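Local coordinates for general odorant-binding protein 28a (Drosophila melanogaster, PDB 6QQ4) that probably binds and carries small hydrophobic odorants as a secreted insect odorant-binding protein, and is involved in detecting the floral odour beta-ionone, at residues A[2-13]-A[26-34]; A[86-94]-A[106-115]. All coordinates share one frame; numbering follows the deposited sequence.

Contact 1: A[2-13]-A[26-34]; sequences EKEALAKLMESA and DLQEMVKKQ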
# COMPACT_ATOMS: atom_id res chain seq x y z
N GLU A 2 10.09 -10.86 -1.92
CA GLU A 2 8.90 -10.18 -1.43
C GLU A 2 9.15 -9.73 0.01
O GLU A 2 8.65 -8.69 0.45
CB GLU A 2 7.67 -11.08 -1.48
CG GLU A 2 6.41 -10.36 -1.06
CD GLU A 2 5.36 -11.29 -0.51
OE1 GLU A 2 4.94 -12.22 -1.23
OE2 GLU A 2 4.95 -11.09 0.66
N LYS A 3 9.92 -10.54 0.73
CA LYS A 3 10.36 -10.20 2.08
C LYS A 3 11.08 -8.85 2.09
O LYS A 3 10.79 -7.99 2.92
CB LYS A 3 11.29 -11.28 2.63
CG LYS A 3 10.64 -12.63 2.86
CD LYS A 3 9.65 -12.59 4.02
CE LYS A 3 9.08 -13.98 4.30
NZ LYS A 3 8.08 -13.99 5.42
N GLU A 4 12.02 -8.68 1.17
CA GLU A 4 12.81 -7.46 1.08
C GLU A 4 11.95 -6.26 0.70
O GLU A 4 12.21 -5.13 1.14
CB GLU A 4 13.94 -7.66 0.07
CG GLU A 4 14.82 -8.86 0.42
CD GLU A 4 15.62 -9.40 -0.76
OE1 GLU A 4 15.59 -10.63 -0.97
OE2 GLU A 4 16.28 -8.61 -1.45
N ALA A 5 10.91 -6.51 -0.09
CA ALA A 5 9.94 -5.48 -0.45
C ALA A 5 9.21 -4.97 0.79
O ALA A 5 9.01 -3.77 0.96
CB ALA A 5 8.96 -6.01 -1.47
N LEU A 6 8.80 -5.89 1.66
CA LEU A 6 8.13 -5.51 2.89
C LEU A 6 9.09 -4.77 3.81
O LEU A 6 8.69 -3.86 4.53
CB LEU A 6 7.54 -6.72 3.60
CG LEU A 6 6.53 -6.39 4.70
CD1 LEU A 6 5.30 -5.71 4.10
CD2 LEU A 6 6.15 -7.64 5.49
N ALA A 7 10.36 -5.16 3.80
CA ALA A 7 11.37 -4.50 4.60
C ALA A 7 11.56 -3.03 4.18
O ALA A 7 11.73 -2.15 5.03
CB ALA A 7 12.70 -5.25 4.52
N LYS A 8 11.55 -2.77 2.88
CA LYS A 8 11.66 -1.42 2.36
C LYS A 8 10.45 -0.59 2.76
O LYS A 8 10.57 0.59 3.08
CB LYS A 8 11.80 -1.42 0.83
N LEU A 9 9.29 -1.21 2.73
CA LEU A 9 8.05 -0.53 3.07
C LEU A 9 8.07 -0.10 4.52
O LEU A 9 7.52 0.95 4.87
CB LEU A 9 6.85 -1.45 2.81
CG LEU A 9 5.60 -0.78 2.25
CD1 LEU A 9 5.76 -0.59 0.76
CD2 LEU A 9 4.35 -1.59 2.57
N MET A 10 8.71 -0.90 5.36
CA MET A 10 8.74 -0.62 6.79
C MET A 10 9.71 0.49 7.14
O MET A 10 9.47 1.24 8.08
CB MET A 10 9.07 -1.88 7.59
CG MET A 10 7.88 -2.82 7.66
SD MET A 10 6.33 -1.90 7.96
CE MET A 10 5.39 -2.35 6.51
N GLU A 11 10.79 0.60 6.37
CA GLU A 11 11.71 1.72 6.52
C GLU A 11 10.99 3.00 6.16
O GLU A 11 11.06 4.00 6.87
CB GLU A 11 12.94 1.55 5.63
CG GLU A 11 13.72 0.26 5.82
CD GLU A 11 14.80 0.09 4.75
OE1 GLU A 11 15.58 1.05 4.53
OE2 GLU A 11 14.85 -0.99 4.12
N SER A 12 10.31 2.98 5.02
CA SER A 12 9.53 4.12 4.58
C SER A 12 8.48 4.45 5.64
O SER A 12 8.33 5.61 6.04
CB SER A 12 8.89 3.83 3.22
OG SER A 12 8.09 4.91 2.81
N ALA A 13 7.79 3.44 6.13
CA ALA A 13 6.77 3.66 7.13
C ALA A 13 7.34 4.26 8.42
O ALA A 13 6.68 5.05 9.10
CB ALA A 13 6.03 2.37 7.43
N ASP A 26 0.50 0.90 15.05
CA ASP A 26 0.12 1.21 13.67
C ASP A 26 1.08 0.58 12.68
O ASP A 26 0.67 0.08 11.62
CB ASP A 26 0.09 2.71 13.45
CG ASP A 26 -1.00 3.39 14.21
OD1 ASP A 26 -2.09 2.80 14.35
OD2 ASP A 26 -0.77 4.53 14.67
N LEU A 27 2.36 0.64 13.00
CA LEU A 27 3.39 -0.00 12.19
C LEU A 27 3.19 -1.52 12.13
O LEU A 27 3.36 -2.14 11.08
CB LEU A 27 4.77 0.32 12.76
CG LEU A 27 5.95 0.32 11.79
CD1 LEU A 27 5.74 1.42 10.79
CD2 LEU A 27 7.26 0.50 12.55
N GLN A 28 2.82 -2.13 13.26
CA GLN A 28 2.64 -3.58 13.30
C GLN A 28 1.46 -4.03 12.45
O GLN A 28 1.55 -5.02 11.71
CB GLN A 28 2.47 -4.07 14.75
CG GLN A 28 3.43 -5.20 15.13
CD GLN A 28 3.52 -5.42 16.63
OE1 GLN A 28 3.47 -4.47 17.42
NE2 GLN A 28 3.67 -6.68 17.04
N GLU A 29 0.36 -3.29 12.50
CA GLU A 29 -0.77 -3.58 11.62
C GLU A 29 -0.36 -3.59 10.15
O GLU A 29 -0.84 -4.41 9.37
CB GLU A 29 -1.90 -2.57 11.84
CG GLU A 29 -2.49 -2.65 13.21
CD GLU A 29 -3.75 -1.82 13.38
OE1 GLU A 29 -3.95 -0.84 12.63
OE2 GLU A 29 -4.55 -2.18 14.26
N MET A 30 0.53 -2.68 9.77
CA MET A 30 1.01 -2.64 8.39
C MET A 30 1.81 -3.87 7.99
O MET A 30 1.55 -4.46 6.94
CB MET A 30 1.87 -1.40 8.15
CG MET A 30 1.16 -0.16 7.72
SD MET A 30 2.35 1.07 7.10
CE MET A 30 2.86 0.35 5.55
N VAL A 31 2.81 -4.25 8.80
CA VAL A 31 3.67 -5.38 8.45
C VAL A 31 2.85 -6.64 8.31
O VAL A 31 3.16 -7.51 7.50
CB VAL A 31 4.81 -5.67 9.50
CG1 VAL A 31 5.65 -4.49 9.70
CG2 VAL A 31 4.26 -6.12 10.83
N LYS A 32 1.79 -6.72 9.11
CA LYS A 32 0.96 -7.91 9.18
C LYS A 32 -0.14 -7.84 8.14
O LYS A 32 -0.97 -8.74 8.05
CB LYS A 32 0.37 -8.06 10.59
CG LYS A 32 1.42 -8.22 11.68
CD LYS A 32 0.79 -8.20 13.06
CE LYS A 32 1.82 -8.42 14.16
NZ LYS A 32 1.23 -8.28 15.53
N LYS A 33 -0.13 -6.77 7.35
CA LYS A 33 -1.09 -6.58 6.28
C LYS A 33 -2.53 -6.68 6.78
O LYS A 33 -3.34 -7.41 6.25
CB LYS A 33 -0.84 -7.59 5.16
CG LYS A 33 0.46 -7.31 4.38
CD LYS A 33 1.25 -8.58 4.15
CE LYS A 33 2.67 -8.28 3.70
NZ LYS A 33 3.48 -9.53 3.62
N GLN A 34 -2.81 -5.92 7.83
CA GLN A 34 -4.14 -5.82 8.41
C GLN A 34 -4.76 -4.48 8.02
O GLN A 34 -4.05 -3.57 7.59
CB GLN A 34 -4.06 -5.99 9.93
CG GLN A 34 -3.49 -7.32 10.35
CD GLN A 34 -3.22 -7.41 11.83
OE1 GLN A 34 -2.99 -6.39 12.50
NE2 GLN A 34 -3.26 -8.62 12.36

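Contact 2: A[86-94]-A[106-115]; sequences EIGDTCAAI and AYGTCFRGEA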
# COMPACT_ATOMS: atom_id res chain seq x y z
N GLU A 86 -1.98 -6.76 -11.98
CA GLU A 86 -3.40 -6.91 -12.24
C GLU A 86 -4.23 -6.34 -11.10
O GLU A 86 -5.31 -5.80 -11.32
CB GLU A 86 -3.74 -8.38 -12.47
CG GLU A 86 -3.07 -8.94 -13.72
CD GLU A 86 -3.17 -10.45 -13.83
OE1 GLU A 86 -4.20 -11.02 -13.41
OE2 GLU A 86 -2.20 -11.06 -14.32
N ILE A 87 -3.71 -6.46 -9.88
CA ILE A 87 -4.37 -5.90 -8.70
C ILE A 87 -4.43 -4.38 -8.79
O ILE A 87 -5.46 -3.77 -8.48
CB ILE A 87 -3.66 -6.36 -7.42
CG1 ILE A 87 -3.91 -7.87 -7.21
CG2 ILE A 87 -4.11 -5.52 -6.20
CD1 ILE A 87 -3.15 -8.48 -6.06
N GLY A 88 -3.34 -3.77 -9.25
CA GLY A 88 -3.32 -2.34 -9.51
C GLY A 88 -4.42 -1.89 -10.47
O GLY A 88 -5.13 -0.92 -10.21
N ASP A 89 -4.56 -2.60 -11.58
CA ASP A 89 -5.58 -2.23 -12.56
C ASP A 89 -7.00 -2.43 -12.01
O ASP A 89 -7.90 -1.62 -12.28
CB ASP A 89 -5.41 -3.04 -13.85
CG ASP A 89 -4.30 -2.50 -14.73
OD1 ASP A 89 -3.87 -1.35 -14.48
OD2 ASP A 89 -3.87 -3.21 -15.66
N THR A 90 -7.18 -3.48 -11.23
CA THR A 90 -8.45 -3.71 -10.56
C THR A 90 -8.77 -2.58 -9.57
O THR A 90 -9.84 -1.97 -9.62
CB THR A 90 -8.47 -5.05 -9.81
OG1 THR A 90 -8.55 -6.12 -10.76
CG2 THR A 90 -9.65 -5.12 -8.88
N CYS A 91 -7.83 -2.28 -8.68
CA CYS A 91 -8.12 -1.42 -7.55
C CYS A 91 -8.12 0.06 -7.91
O CYS A 91 -8.77 0.86 -7.23
CB CYS A 91 -7.13 -1.71 -6.41
SG CYS A 91 -7.32 -3.38 -5.72
N ALA A 92 -7.44 0.43 -8.99
CA ALA A 92 -7.46 1.81 -9.47
C ALA A 92 -8.86 2.24 -9.89
O ALA A 92 -9.10 3.43 -10.10
CB ALA A 92 -6.49 2.00 -10.64
N ALA A 93 -9.77 1.28 -10.00
CA ALA A 93 -11.12 1.57 -10.45
C ALA A 93 -12.14 1.80 -9.32
O ALA A 93 -13.28 2.17 -9.58
CB ALA A 93 -11.60 0.44 -11.36
N ILE A 94 -11.75 1.56 -8.06
CA ILE A 94 -12.73 1.70 -6.99
C ILE A 94 -13.03 3.18 -6.70
O ILE A 94 -12.23 4.05 -7.02
CB ILE A 94 -12.27 1.01 -5.69
CG1 ILE A 94 -11.04 1.73 -5.12
CG2 ILE A 94 -12.03 -0.48 -5.91
CD1 ILE A 94 -10.65 1.22 -3.77
N ALA A 106 -8.80 2.69 1.58
CA ALA A 106 -9.76 2.05 0.70
C ALA A 106 -9.01 1.31 -0.42
O ALA A 106 -9.39 0.22 -0.80
CB ALA A 106 -10.73 3.05 0.14
N TYR A 107 -7.93 1.90 -0.93
CA TYR A 107 -7.06 1.17 -1.85
C TYR A 107 -6.42 -0.05 -1.19
O TYR A 107 -6.33 -1.11 -1.81
CB TYR A 107 -5.97 2.10 -2.41
CG TYR A 107 -6.49 3.08 -3.42
CD1 TYR A 107 -7.31 2.68 -4.46
CD2 TYR A 107 -6.19 4.44 -3.31
CE1 TYR A 107 -7.81 3.58 -5.37
CE2 TYR A 107 -6.68 5.35 -4.21
CZ TYR A 107 -7.49 4.92 -5.24
OH TYR A 107 -7.97 5.84 -6.15
N GLY A 108 -5.96 0.09 0.05
CA GLY A 108 -5.33 -0.99 0.78
C GLY A 108 -6.26 -2.17 1.03
O GLY A 108 -5.87 -3.33 0.94
N THR A 109 -7.51 -1.85 1.35
CA THR A 109 -8.56 -2.85 1.43
C THR A 109 -8.66 -3.63 0.12
O THR A 109 -8.74 -4.86 0.11
CB THR A 109 -9.91 -2.19 1.74
OG1 THR A 109 -9.83 -1.52 3.00
CG2 THR A 109 -11.00 -3.25 1.80
N CYS A 110 -8.63 -2.91 -0.99
CA CYS A 110 -8.73 -3.56 -2.29
C CYS A 110 -7.51 -4.45 -2.56
O CYS A 110 -7.63 -5.61 -3.00
CB CYS A 110 -8.86 -2.51 -3.40
SG CYS A 110 -9.23 -3.21 -5.02
N PHE A 111 -6.34 -3.90 -2.26
CA PHE A 111 -5.09 -4.65 -2.39
C PHE A 111 -5.13 -5.97 -1.63
O PHE A 111 -4.83 -7.02 -2.18
CB PHE A 111 -3.91 -3.81 -1.91
CG PHE A 111 -3.56 -2.66 -2.83
CD1 PHE A 111 -4.21 -2.50 -4.04
CD2 PHE A 111 -2.58 -1.74 -2.48
CE1 PHE A 111 -3.88 -1.43 -4.89
CE2 PHE A 111 -2.25 -0.69 -3.31
CZ PHE A 111 -2.90 -0.53 -4.51
N ARG A 112 -5.48 -5.90 -0.35
CA ARG A 112 -5.51 -7.08 0.50
C ARG A 112 -6.56 -8.05 0.03
O ARG A 112 -6.33 -9.26 0.07
CB ARG A 112 -5.78 -6.71 1.95
CG ARG A 112 -4.68 -5.93 2.61
CD ARG A 112 -4.86 -5.94 4.12
NE ARG A 112 -6.21 -5.57 4.48
CZ ARG A 112 -6.64 -4.32 4.60
NH1 ARG A 112 -5.81 -3.30 4.40
NH2 ARG A 112 -7.90 -4.10 4.93
N GLY A 113 -7.71 -7.52 -0.37
CA GLY A 113 -8.82 -8.33 -0.82
C GLY A 113 -8.43 -9.14 -2.04
O GLY A 113 -8.61 -10.35 -2.07
N GLU A 114 -7.88 -8.45 -3.03
CA GLU A 114 -7.49 -9.09 -4.27
C GLU A 114 -6.34 -10.05 -4.02
O GLU A 114 -6.28 -11.14 -4.59
CB GLU A 114 -7.10 -8.03 -5.31
CG GLU A 114 -8.27 -7.18 -5.75
CD GLU A 114 -9.36 -8.03 -6.37
OE1 GLU A 114 -9.03 -8.80 -7.30
OE2 GLU A 114 -10.53 -7.95 -5.92
N ALA A 115 -5.42 -9.64 -3.15
CA ALA A 115 -4.26 -10.48 -2.83
C ALA A 115 -4.69 -11.80 -2.18
O ALA A 115 -4.06 -12.83 -2.40
CB ALA A 115 -3.29 -9.72 -1.93
O HOH W 1 -7.06 -8.07 -9.37
O HOH W 2 -10.09 5.23 -7.84

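Contact 1: A[2-13]-A[26-34]
Met10 and Ala13 of helix 2-20 pack against Leu27, Met30 and Val31 of helix 24-31. The two helices follow one another in the all-helical fold of the PBP/GOBP family and form an antiparallel helical hairpin. Their local axes run at 159° to each other and approach to 10.7 Å. No hydrogen bond joins the segments.

The tight part lies near the turn of the hairpin. The side chain of Met10 is bent at chi2 and chi3, which folds its end toward helix 24-31. Its SD is modelled 3.2 Å from Val31 CG1, which is unusually short, so the exact placing of the Met10 end is somewhat doubtful. The two side chains cross at about a right angle. Met10 and Met30 slide past each other in opposite directions, with their CE methyls in contact. Met30 is buried. Its chain runs straight to SD and then turns at chi3 (71°), which brings its CE up against both Met10 CE and Leu9 CD2. Ala13 CB meets Leu27 CD1 at 3.5 Å and also touches Met30 SD. Helix 39-52 packs on this inner side, where Ile52 meets Leu9 and Val48 meets Ala13.

The other end is looser and more exposed. Helix 24-31 finishes in a Schellman motif, with Lys33 at positive phi (55°). From there the long Lys33 chain reaches back toward the start of helix 2-20. It meets Leu6 tip to tip, with Lys33 CE 3.7 Å from Leu6 CD1. The other Leu6 methyl, CD2, rests 3.6 Å from the backbone oxygen Val31 O. The only charged pairing between the segments is at this end. It is a long salt bridge, with Glu2 OE2 3.7 Å from Lys33 NZ.

Contact 2: A[86-94]-A[106-115]
Cys91 SG stands anti to its own carbonyl carbon (chi1 -66°), whereas Cys110 SG lies beside its own (chi1 -172°). These settings bring the sulfurs of the two helices together in a disulfide with chi3 -86°. Cys91 SG also lies at the edge of the Phe111 ring, 4.9 Å from its centroid. Cys91 CB touches Phe111 CE1 at 3.6 Å.

Ile87 packs one turn earlier. Its CG2 meets Phe111 CD1, and its CG1 lies 3.7 Å from Glu114 CB as the two side chains slide past each other in opposite directions. The disulfide is one of three in this chain, the set expected of a classical insect odorant-binding protein. It ties helix 78-91 to helix 100-117.

A type I beta turn runs from Cys91 to Ile94. Ile94 CD1 packs on Tyr107 CD1 at 3.7 Å, and Cys91 O sits at the ring edge. One water accepts from Tyr107 OH and donates to Ala92 O and Ile94 O. Tyr107 OH is also hydrogen-bonded to Leu61 N. A second water links Thr90 OG1 to Glu114 OE1 (2.9 Å from the water), while Glu114 OE2 forms a salt bridge with Lys117.

Contact 1 closes before contact 2 opens along the chain. Their centres are about 17 Å apart and lie on opposite sides of the chain's centre. Contact 1 joins the first two helices, and contact 2 joins the last two. They meet directly where the chain leaves helix 24-31: Lys33 O packs 3.0 Å from Arg112 CD on helix 100-117. Bound pentaethylene glycol, probably from the crystallisation liquor, lies about 4 Å from the side chain of Lys33 and from that of Phe111. Arg112 NH1 donates a hydrogen bond to a pentaethylene glycol oxygen. Both contacts thus border bound pentaethylene glycol, which may mark a ligand pocket.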